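Local coordinates for protein putative Glycosidase (PDB 3R67) that is of unknown function but, as a putative glycosidase, probably has the five-bladed beta-propeller fold shared by the beta-fructosidase superfamily, at residues Pro10-Ala15 with Gln286-Ala291; Glu206-Val211 with Gly228-Val233; Thr275-Asn280 with Asp302-Ile307. All coordinates share one frame; numbering follows the deposited sequence.

Contact 1 of 3, residues Pro10-Ala15 with Gln286-Ala291; sequences PDWAWA and QALFDA
A type I beta turn, Pro10 to Ala13, carries Trp12, and Trp14 follows just after it; both meet strand 282-289, probably in one blade of the propeller, at Gln286 and Leu288. Gln286 suits its place because its primary amide both donates and accepts, and so can grip a single residue's backbone much as a neighbouring strand would. Its OE1 receives Trp14 N at 3.0 Å on a carbonyl lone pair, while its NE2 gives a hydrogen to Trp14 O at 2.8 Å. The oxygen lies in the amide plane of Gln286, although the donor approaches from above the carbonyl plane of Trp14.

Trp12 provides the apolar half. Its CG lies between the backbone N and the carbonyl carbon (chi1 58°), which turns the indole to the strand, and Leu288 CB sits over the six-membered ring, 3.9 Å from its centroid. Leu288 CD2 packs on the same face, 3.7 Å from Trp12 CG; Ala13 CB lies against the opposite one. At the ring edge, Trp12 CH2 approaches Gln286 O at 3.5 Å.

Trp12 NE1 hydrogen-bonds to Asp299 OD2 of strand 297-300, and Leu260 of strand 258-266 touches both tryptophans. Trp14 stacks on Tyr351 of strand 345-351, so the N-terminal loop spans two sets of strands.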
loop_
_atom_site.group_PDB
_atom_site.type_symbol
_atom_site.label_atom_id
_atom_site.label_comp_id
_atom_site.label_asym_id
_atom_site.label_seq_id
_atom_site.Cartn_x
_atom_site.Cartn_y
_atom_site.Cartn_z
ATOM N N PRO A 10 0.136 21.797 -9.026
ATOM C CA PRO A 10 -1.249 22.263 -9.255
ATOM C C PRO A 10 -2.069 22.185 -7.964
ATOM O O PRO A 10 -1.783 21.351 -7.117
ATOM C CB PRO A 10 -1.780 21.322 -10.340
ATOM C CG PRO A 10 -0.827 20.181 -10.375
ATOM C CD PRO A 10 0.482 20.668 -9.907
ATOM N N ASP A 11 -3.042 23.080 -7.790
ATOM C CA ASP A 11 -3.817 23.210 -6.557
ATOM C C ASP A 11 -4.664 21.949 -6.251
ATOM O O ASP A 11 -5.082 21.805 -5.100
ATOM C CB ASP A 11 -4.737 24.443 -6.598
ATOM C CG ASP A 11 -5.854 24.345 -7.606
ATOM O OD1 ASP A 11 -5.554 24.302 -8.823
ATOM O OD2 ASP A 11 -7.029 24.284 -7.183
ATOM N N TRP A 12 -4.881 21.022 -7.225
ATOM C CA TRP A 12 -5.615 19.768 -6.944
ATOM C C TRP A 12 -4.759 18.780 -6.101
ATOM O O TRP A 12 -5.302 17.850 -5.496
ATOM C CB TRP A 12 -6.082 19.063 -8.236
ATOM C CG TRP A 12 -5.001 18.692 -9.219
ATOM C CD1 TRP A 12 -4.669 19.368 -10.347
ATOM C CD2 TRP A 12 -4.157 17.527 -9.192
ATOM N NE1 TRP A 12 -3.689 18.696 -11.035
ATOM C CE2 TRP A 12 -3.327 17.584 -10.329
ATOM C CE3 TRP A 12 -4.014 16.441 -8.314
ATOM C CZ2 TRP A 12 -2.350 16.613 -10.598
ATOM C CZ3 TRP A 12 -3.032 15.496 -8.574
ATOM C CH2 TRP A 12 -2.226 15.577 -9.711
ATOM N N ALA A 13 -3.428 18.951 -6.118
ATOM C CA ALA A 13 -2.485 18.057 -5.441
ATOM C C ALA A 13 -2.381 18.349 -3.967
ATOM O O ALA A 13 -2.427 19.501 -3.543
ATOM C CB ALA A 13 -1.104 18.193 -6.073
ATOM N N TRP A 14 -2.208 17.296 -3.190
ATOM C CA TRP A 14 -1.937 17.334 -1.737
ATOM C C TRP A 14 -0.437 17.194 -1.558
ATOM O O TRP A 14 0.055 16.095 -1.307
ATOM C CB TRP A 14 -2.721 16.237 -1.003
ATOM C CG TRP A 14 -4.214 16.342 -1.052
ATOM C CD1 TRP A 14 -4.968 17.263 -1.723
ATOM C CD2 TRP A 14 -5.136 15.468 -0.399
ATOM N NE1 TRP A 14 -6.306 17.024 -1.515
ATOM C CE2 TRP A 14 -6.440 15.926 -0.708
ATOM C CE3 TRP A 14 -4.986 14.332 0.414
ATOM C CZ2 TRP A 14 -7.591 15.311 -0.197
ATOM C CZ3 TRP A 14 -6.129 13.706 0.890
ATOM C CH2 TRP A 14 -7.413 14.189 0.572
ATOM N N ALA A 15 0.283 18.266 -1.845
ATOM C CA ALA A 15 1.740 18.271 -1.879
ATOM C C ALA A 15 2.388 18.550 -0.517
ATOM O O ALA A 15 3.454 18.005 -0.236
ATOM C CB ALA A 15 2.207 19.323 -2.859
ATOM N N GLN A 286 1.383 11.871 -7.791
ATOM C CA GLN A 286 -0.076 11.966 -7.709
ATOM C C GLN A 286 -0.686 12.121 -9.084
ATOM O O GLN A 286 -0.128 12.800 -9.951
ATOM C CB GLN A 286 -0.542 13.132 -6.813
ATOM C CG GLN A 286 -0.095 13.023 -5.358
ATOM C CD GLN A 286 -0.521 14.156 -4.495
ATOM O OE1 GLN A 286 -1.405 14.946 -4.838
ATOM N NE2 GLN A 286 0.073 14.223 -3.323
ATOM N N ALA A 287 -1.860 11.522 -9.255
ATOM C CA ALA A 287 -2.663 11.579 -10.467
ATOM C C ALA A 287 -4.102 11.913 -10.118
ATOM O O ALA A 287 -4.587 11.497 -9.058
ATOM C CB ALA A 287 -2.582 10.253 -11.198
ATOM N N LEU A 288 -4.779 12.665 -10.998
ATOM C CA LEU A 288 -6.162 13.085 -10.796
ATOM C C LEU A 288 -7.048 12.467 -11.870
ATOM O O LEU A 288 -6.779 12.620 -13.061
ATOM C CB LEU A 288 -6.284 14.615 -10.803
ATOM C CG LEU A 288 -7.628 15.201 -10.375
ATOM C CD1 LEU A 288 -7.836 15.069 -8.861
ATOM C CD2 LEU A 288 -7.716 16.662 -10.776
ATOM N N PHE A 289 -8.073 11.724 -11.439
ATOM C CA PHE A 289 -8.988 11.060 -12.354
ATOM C C PHE A 289 -10.371 11.658 -12.247
ATOM O O PHE A 289 -10.703 12.284 -11.236
ATOM C CB PHE A 289 -9.039 9.552 -12.086
ATOM C CG PHE A 289 -7.757 8.832 -12.401
ATOM C CD1 PHE A 289 -7.533 8.302 -13.668
ATOM C CD2 PHE A 289 -6.784 8.641 -11.420
ATOM C CE1 PHE A 289 -6.355 7.617 -13.956
ATOM C CE2 PHE A 289 -5.608 7.963 -11.716
ATOM C CZ PHE A 289 -5.394 7.476 -12.991
ATOM N N ASP A 290 -11.169 11.476 -13.301
ATOM C CA ASP A 290 -12.545 11.955 -13.363
ATOM C C ASP A 290 -13.379 11.196 -12.311
ATOM O O ASP A 290 -13.264 9.971 -12.199
ATOM C CB ASP A 290 -13.104 11.789 -14.787
ATOM C CG ASP A 290 -14.517 12.296 -14.955
ATOM O OD1 ASP A 290 -14.691 13.512 -15.116
ATOM O OD2 ASP A 290 -15.448 11.468 -14.940
ATOM N N ALA A 291 -14.175 11.937 -11.517
ATOM C CA ALA A 291 -15.039 11.381 -10.458
ATOM C C ALA A 291 -16.146 10.453 -11.017
ATOM O O ALA A 291 -16.553 9.521 -10.325
ATOM C CB ALA A 291 -15.684 12.509 -9.679
#

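Contact 2 of 3, residues Glu206-Val211 with Gly228-Val233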
loop_
_atom_site.group_PDB
_atom_site.type_symbol
_atom_site.label_atom_id
_atom_site.label_comp_id
_atom_site.label_asym_id
_atom_site.label_seq_id
_atom_site.Cartn_x
_atom_site.Cartn_y
_atom_site.Cartn_z
ATOM N N GLU A 206 1.997 -2.376 -10.510
ATOM C CA GLU A 206 3.388 -2.044 -10.215
ATOM C C GLU A 206 4.051 -1.463 -11.478
ATOM O O GLU A 206 4.529 -0.326 -11.453
ATOM C CB GLU A 206 4.114 -3.305 -9.713
ATOM C CG GLU A 206 5.570 -3.086 -9.343
ATOM C CD GLU A 206 6.430 -4.334 -9.321
ATOM O OE1 GLU A 206 6.111 -5.299 -10.054
ATOM O OE2 GLU A 206 7.482 -4.306 -8.644
ATOM N N LYS A 207 4.053 -2.237 -12.581
ATOM C CA LYS A 207 4.650 -1.842 -13.860
ATOM C C LYS A 207 3.773 -0.848 -14.634
ATOM O O LYS A 207 4.255 -0.235 -15.575
ATOM C CB LYS A 207 4.920 -3.068 -14.764
ATOM C CG LYS A 207 6.284 -3.731 -14.600
ATOM C CD LYS A 207 6.361 -4.649 -13.383
ATOM C CE LYS A 207 7.718 -5.303 -13.247
ATOM N NZ LYS A 207 7.741 -6.287 -12.134
ATOM N N PHE A 208 2.490 -0.755 -14.292
ATOM C CA PHE A 208 1.477 0.125 -14.892
ATOM C C PHE A 208 0.268 0.083 -14.000
ATOM O O PHE A 208 0.177 -0.811 -13.165
ATOM C CB PHE A 208 1.127 -0.258 -16.360
ATOM C CG PHE A 208 0.709 -1.700 -16.521
ATOM C CD1 PHE A 208 -0.607 -2.089 -16.292
ATOM C CD2 PHE A 208 1.632 -2.669 -16.897
ATOM C CE1 PHE A 208 -0.987 -3.425 -16.406
ATOM C CE2 PHE A 208 1.253 -4.011 -17.012
ATOM C CZ PHE A 208 -0.052 -4.380 -16.772
ATOM N N VAL A 209 -0.674 1.008 -14.182
ATOM C CA VAL A 209 -1.868 1.045 -13.346
ATOM C C VAL A 209 -3.058 0.607 -14.196
ATOM O O VAL A 209 -3.313 1.160 -15.266
ATOM C CB VAL A 209 -2.095 2.437 -12.692
ATOM C CG1 VAL A 209 -3.365 2.456 -11.860
ATOM C CG2 VAL A 209 -0.896 2.857 -11.843
ATOM N N ASN A 210 -3.770 -0.407 -13.702
ATOM C CA ASN A 210 -5.011 -0.894 -14.294
ATOM C C ASN A 210 -6.151 -0.499 -13.359
ATOM O O ASN A 210 -5.902 -0.176 -12.200
ATOM C CB ASN A 210 -4.947 -2.426 -14.547
ATOM C CG ASN A 210 -6.230 -3.064 -15.055
ATOM O OD1 ASN A 210 -6.869 -3.850 -14.366
ATOM N ND2 ASN A 210 -6.695 -2.667 -16.218
ATOM N N VAL A 211 -7.388 -0.496 -13.859
ATOM C CA VAL A 211 -8.569 -0.211 -13.046
ATOM C C VAL A 211 -9.409 -1.478 -13.017
ATOM O O VAL A 211 -9.647 -2.088 -14.059
ATOM C CB VAL A 211 -9.376 1.029 -13.525
ATOM C CG1 VAL A 211 -10.660 1.212 -12.708
ATOM C CG2 VAL A 211 -8.521 2.297 -13.486
ATOM N N GLY A 228 -8.573 -7.260 -25.441
ATOM C CA GLY A 228 -8.643 -8.125 -24.265
ATOM C C GLY A 228 -7.451 -8.005 -23.327
ATOM O O GLY A 228 -7.300 -8.803 -22.398
ATOM N N ASP A 229 -6.595 -7.000 -23.560
ATOM C CA ASP A 229 -5.422 -6.704 -22.739
ATOM C C ASP A 229 -5.801 -5.728 -21.647
ATOM O O ASP A 229 -6.783 -5.007 -21.812
ATOM C CB ASP A 229 -4.294 -6.130 -23.619
ATOM C CG ASP A 229 -3.874 -7.046 -24.753
ATOM O OD1 ASP A 229 -3.762 -8.276 -24.517
ATOM O OD2 ASP A 229 -3.633 -6.533 -25.870
ATOM N N PHE A 230 -5.037 -5.674 -20.547
ATOM C CA PHE A 230 -5.355 -4.727 -19.482
ATOM C C PHE A 230 -5.408 -3.294 -19.955
ATOM O O PHE A 230 -4.555 -2.859 -20.733
ATOM C CB PHE A 230 -4.344 -4.766 -18.325
ATOM C CG PHE A 230 -4.238 -6.036 -17.533
ATOM C CD1 PHE A 230 -5.348 -6.558 -16.876
ATOM C CD2 PHE A 230 -3.001 -6.625 -17.306
ATOM C CE1 PHE A 230 -5.244 -7.719 -16.116
ATOM C CE2 PHE A 230 -2.890 -7.755 -16.508
ATOM C CZ PHE A 230 -4.014 -8.298 -15.916
ATOM N N LEU A 231 -6.387 -2.556 -19.443
ATOM C CA LEU A 231 -6.483 -1.122 -19.652
ATOM C C LEU A 231 -5.403 -0.459 -18.789
ATOM O O LEU A 231 -5.339 -0.732 -17.585
ATOM C CB LEU A 231 -7.899 -0.642 -19.308
ATOM C CG LEU A 231 -8.193 0.829 -19.499
ATOM C CD1 LEU A 231 -8.193 1.202 -20.977
ATOM C CD2 LEU A 231 -9.538 1.175 -18.897
ATOM N N LYS A 232 -4.502 0.307 -19.403
ATOM C CA LYS A 232 -3.406 0.973 -18.699
ATOM C C LYS A 232 -3.717 2.475 -18.585
ATOM O O LYS A 232 -3.602 3.207 -19.568
ATOM C CB LYS A 232 -2.081 0.714 -19.433
ATOM C CG LYS A 232 -1.700 -0.754 -19.525
ATOM C CD LYS A 232 -0.386 -0.927 -20.262
ATOM C CE LYS A 232 0.069 -2.365 -20.284
ATOM N NZ LYS A 232 1.393 -2.495 -20.948
ATOM N N VAL A 233 -4.155 2.928 -17.414
ATOM C CA VAL A 233 -4.569 4.322 -17.242
ATOM C C VAL A 233 -3.351 5.200 -16.865
ATOM O O VAL A 233 -3.388 6.413 -17.063
ATOM C CB VAL A 233 -5.719 4.478 -16.215
ATOM C CG1 VAL A 233 -6.959 3.743 -16.696
ATOM C CG2 VAL A 233 -5.329 4.027 -14.801
#
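Two hydrogen bonds join these segments, one made by backbone alone and one by the Asn210 side chain. Val233 N donates to Val209 O at 2.9 Å. Asn210 ND2 reaches Leu231 O at 2.7 Å in a nearly straight bond (N-H...O 172°); the oxygen lies in the amide plane and offers a lone pair. CG anti to the backbone N (chi1 175°) directs this amide to the loop. Asparagine suits the site because both ends of its amide are used: ND2 also serves Met223 O, and OD1 accepts from Trp204 NE1, which together should fix the rotation of the group. Weaker CA-H...O contacts run from Lys232 to Val209 O and from Asn210 to Leu231 O.

The setting is probably the outer part of a propeller blade, where strand 210-214 pairs with strand 199-204 and the 228-233 loop passes at a steep angle, 94° between the touching parts.

Aromatic contacts gather round Phe208. The extended Lys232 chain lies over one face, CE 3.7 Å from the ring centroid, and NZ beyond it makes an off-centre cation-pi contact at 4.5 Å. Phe230 CD2 meets the ring edge, 3.7 Å from Phe208 CZ; Phe230 in turn stacks on Phe172.

Among the aliphatic contacts, branched Val233 uses both methyls: CG2 lies 3.9 Å from Val209 CG1, and CG1 touches Val211 CG2.

Contact 3 of 3, residues Thr275-Asn280 with Asp302-Ile307; sequences TLYTAN and DKPFYI
Tyr277 carries this contact, reaching from the 275-280 loop to lay its ring against Pro304 and its hydroxyl end against Lys303. The two segments share no hydrogen bond; flat and aliphatic surfaces do the work. Pro304 suits a tyrosine face because its ring is compact and rigid. Its CG lies over the face, 3.8 Å from the centroid of the Tyr277 ring and 22° off the normal, as a CH-pi contact. Its CD, whose C-H bonds are mildly polarised by the adjoining nitrogen, comes closer to the phenol end, 3.4 Å from Tyr277 CZ. Leu276 CB backs the opposite face, so the ring is held between its own neighbour in sequence and the proline.

Lys303 crosses the phenol end at about a right angle. Its methylenes pass Tyr277 OH one after another, CG being nearest at 3.7 Å, and a bend at chi4 (59°) then brings NZ to 4.2 Å from Leu276 CD1. A long aliphatic chain ending in a charge fits this exposed place, since the methylenes can pack while the ammonium remains near the surface. Ile307 CG2 adds a looser contact, 4.1 Å from Tyr277 CE1.

Beside these loops runs strand 282-289, whose Cys283 touches Pro304 and Ile307 and whose Ala284 makes backbone hydrogen bonds with Phe305 and Tyr306. Phe305 continues inward to Leu262 of strand 258-266 and Ile325 of strand 323-331.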
loop_
_atom_site.group_PDB
_atom_site.type_symbol
_atom_site.label_atom_id
_atom_site.label_comp_id
_atom_site.label_asym_id
_atom_site.label_seq_id
_atom_site.Cartn_x
_atom_site.Cartn_y
_atom_site.Cartn_z
ATOM N N THR A 275 17.527 12.279 -13.849
ATOM C CA THR A 275 18.833 12.417 -13.200
ATOM C C THR A 275 18.754 13.307 -11.896
ATOM O O THR A 275 19.675 13.236 -11.082
ATOM C CB THR A 275 19.848 13.007 -14.221
ATOM O OG1 THR A 275 21.163 12.935 -13.709
ATOM C CG2 THR A 275 19.551 14.442 -14.626
ATOM N N LEU A 276 17.667 14.089 -11.692
ATOM C CA LEU A 276 17.458 14.934 -10.507
ATOM C C LEU A 276 17.141 14.102 -9.274
ATOM O O LEU A 276 17.257 14.582 -8.152
ATOM C CB LEU A 276 16.314 15.944 -10.739
ATOM C CG LEU A 276 16.611 17.079 -11.720
ATOM C CD1 LEU A 276 15.364 17.782 -12.130
ATOM C CD2 LEU A 276 17.616 18.049 -11.170
ATOM N N TYR A 277 16.714 12.864 -9.481
ATOM C CA TYR A 277 16.348 11.943 -8.411
ATOM C C TYR A 277 17.274 10.720 -8.482
ATOM O O TYR A 277 17.796 10.405 -9.546
ATOM C CB TYR A 277 14.849 11.567 -8.503
ATOM C CG TYR A 277 14.007 12.819 -8.505
ATOM C CD1 TYR A 277 13.798 13.542 -7.327
ATOM C CD2 TYR A 277 13.527 13.360 -9.703
ATOM C CE1 TYR A 277 13.149 14.773 -7.343
ATOM C CE2 TYR A 277 12.863 14.582 -9.726
ATOM C CZ TYR A 277 12.670 15.279 -8.541
ATOM O OH TYR A 277 11.989 16.468 -8.530
ATOM N N THR A 278 17.519 10.084 -7.335
ATOM C CA THR A 278 18.401 8.935 -7.229
ATOM C C THR A 278 17.903 7.796 -8.119
ATOM O O THR A 278 16.700 7.519 -8.175
ATOM C CB THR A 278 18.495 8.494 -5.755
ATOM O OG1 THR A 278 19.065 9.569 -5.005
ATOM C CG2 THR A 278 19.361 7.251 -5.556
ATOM N N ALA A 279 18.836 7.172 -8.844
ATOM C CA ALA A 279 18.539 6.012 -9.678
ATOM C C ALA A 279 18.001 4.872 -8.811
ATOM O O ALA A 279 18.496 4.649 -7.696
ATOM C CB ALA A 279 19.783 5.571 -10.435
ATOM N N ASN A 280 16.929 4.219 -9.289
ATOM C CA ASN A 280 16.263 3.070 -8.662
ATOM C C ASN A 280 15.549 3.467 -7.359
ATOM O O ASN A 280 14.954 2.596 -6.744
ATOM C CB ASN A 280 17.255 1.925 -8.393
ATOM C CG ASN A 280 17.967 1.472 -9.641
ATOM O OD1 ASN A 280 17.370 1.304 -10.713
ATOM N ND2 ASN A 280 19.264 1.323 -9.534
ATOM N N ASP A 302 4.550 16.016 -12.610
ATOM C CA ASP A 302 5.730 15.737 -13.440
ATOM C C ASP A 302 6.992 15.619 -12.556
ATOM O O ASP A 302 8.035 15.121 -13.002
ATOM C CB ASP A 302 5.891 16.820 -14.516
ATOM C CG ASP A 302 4.775 16.745 -15.562
ATOM O OD1 ASP A 302 4.087 15.689 -15.635
ATOM O OD2 ASP A 302 4.600 17.730 -16.325
ATOM N N LYS A 303 6.855 16.027 -11.288
ATOM C CA LYS A 303 7.863 15.953 -10.236
ATOM C C LYS A 303 7.255 15.313 -9.015
ATOM O O LYS A 303 6.068 15.519 -8.752
ATOM C CB LYS A 303 8.455 17.338 -9.889
ATOM C CG LYS A 303 9.460 17.859 -10.887
ATOM C CD LYS A 303 10.059 19.176 -10.419
ATOM C CE LYS A 303 11.462 19.418 -10.947
ATOM N NZ LYS A 303 11.529 19.433 -12.427
ATOM N N PRO A 304 8.028 14.518 -8.253
ATOM C CA PRO A 304 7.442 13.876 -7.059
ATOM C C PRO A 304 7.110 14.887 -5.951
ATOM O O PRO A 304 7.810 15.896 -5.838
ATOM C CB PRO A 304 8.533 12.913 -6.604
ATOM C CG PRO A 304 9.800 13.450 -7.180
ATOM C CD PRO A 304 9.441 14.127 -8.449
ATOM N N PHE A 305 6.046 14.620 -5.145
ATOM C CA PHE A 305 5.673 15.514 -4.039
ATOM C C PHE A 305 6.401 15.099 -2.761
ATOM O O PHE A 305 6.509 15.887 -1.831
ATOM C CB PHE A 305 4.147 15.530 -3.807
ATOM C CG PHE A 305 3.568 14.313 -3.118
ATOM C CD1 PHE A 305 3.244 13.172 -3.841
ATOM C CD2 PHE A 305 3.292 14.333 -1.757
ATOM C CE1 PHE A 305 2.685 12.056 -3.209
ATOM C CE2 PHE A 305 2.750 13.209 -1.118
ATOM C CZ PHE A 305 2.445 12.079 -1.851
ATOM N N TYR A 306 6.857 13.844 -2.703
ATOM C CA TYR A 306 7.524 13.286 -1.538
ATOM C C TYR A 306 8.728 12.470 -1.982
ATOM O O TYR A 306 8.623 11.680 -2.912
ATOM C CB TYR A 306 6.524 12.443 -0.752
ATOM C CG TYR A 306 6.829 12.438 0.720
ATOM C CD1 TYR A 306 6.513 13.538 1.521
ATOM C CD2 TYR A 306 7.425 11.334 1.325
ATOM C CE1 TYR A 306 6.824 13.556 2.879
ATOM C CE2 TYR A 306 7.705 11.327 2.691
ATOM C CZ TYR A 306 7.402 12.441 3.464
ATOM O OH TYR A 306 7.667 12.436 4.812
ATOM N N ILE A 307 9.891 12.713 -1.375
ATOM C CA ILE A 307 11.144 12.069 -1.774
ATOM C C ILE A 307 11.933 11.620 -0.537
ATOM O O ILE A 307 11.775 12.245 0.526
ATOM C CB ILE A 307 12.039 13.019 -2.674
ATOM C CG1 ILE A 307 12.642 14.211 -1.898
ATOM C CG2 ILE A 307 11.339 13.482 -3.944
ATOM C CD1 ILE A 307 13.841 14.961 -2.647
#

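From the N terminus, contact 1 opens first: residues 10-15 wait until 286-291 for their partner, closing a loop of 270 residues. Contact 2 falls wholly within that span and closes a short loop of 16 residues that holds the end of strand 210-214 and strand 221-222. Contact 3 opens later, at 275-280, and crosses contact 1, because 286-291 lies between its two segments. Contacts 1 and 2 meet where Phe289 CE1 packs on Val233 CG2 at 3.8 Å, while Phe305 brings contact 3 against Gln286 and Trp14. Contact 1 ties the N-terminal loop to strand 282-289, contact 2 ties strand 210-214 to the loop after 221-222, and contact 3 joins the loops before strand 282-289 and after strand 297-300.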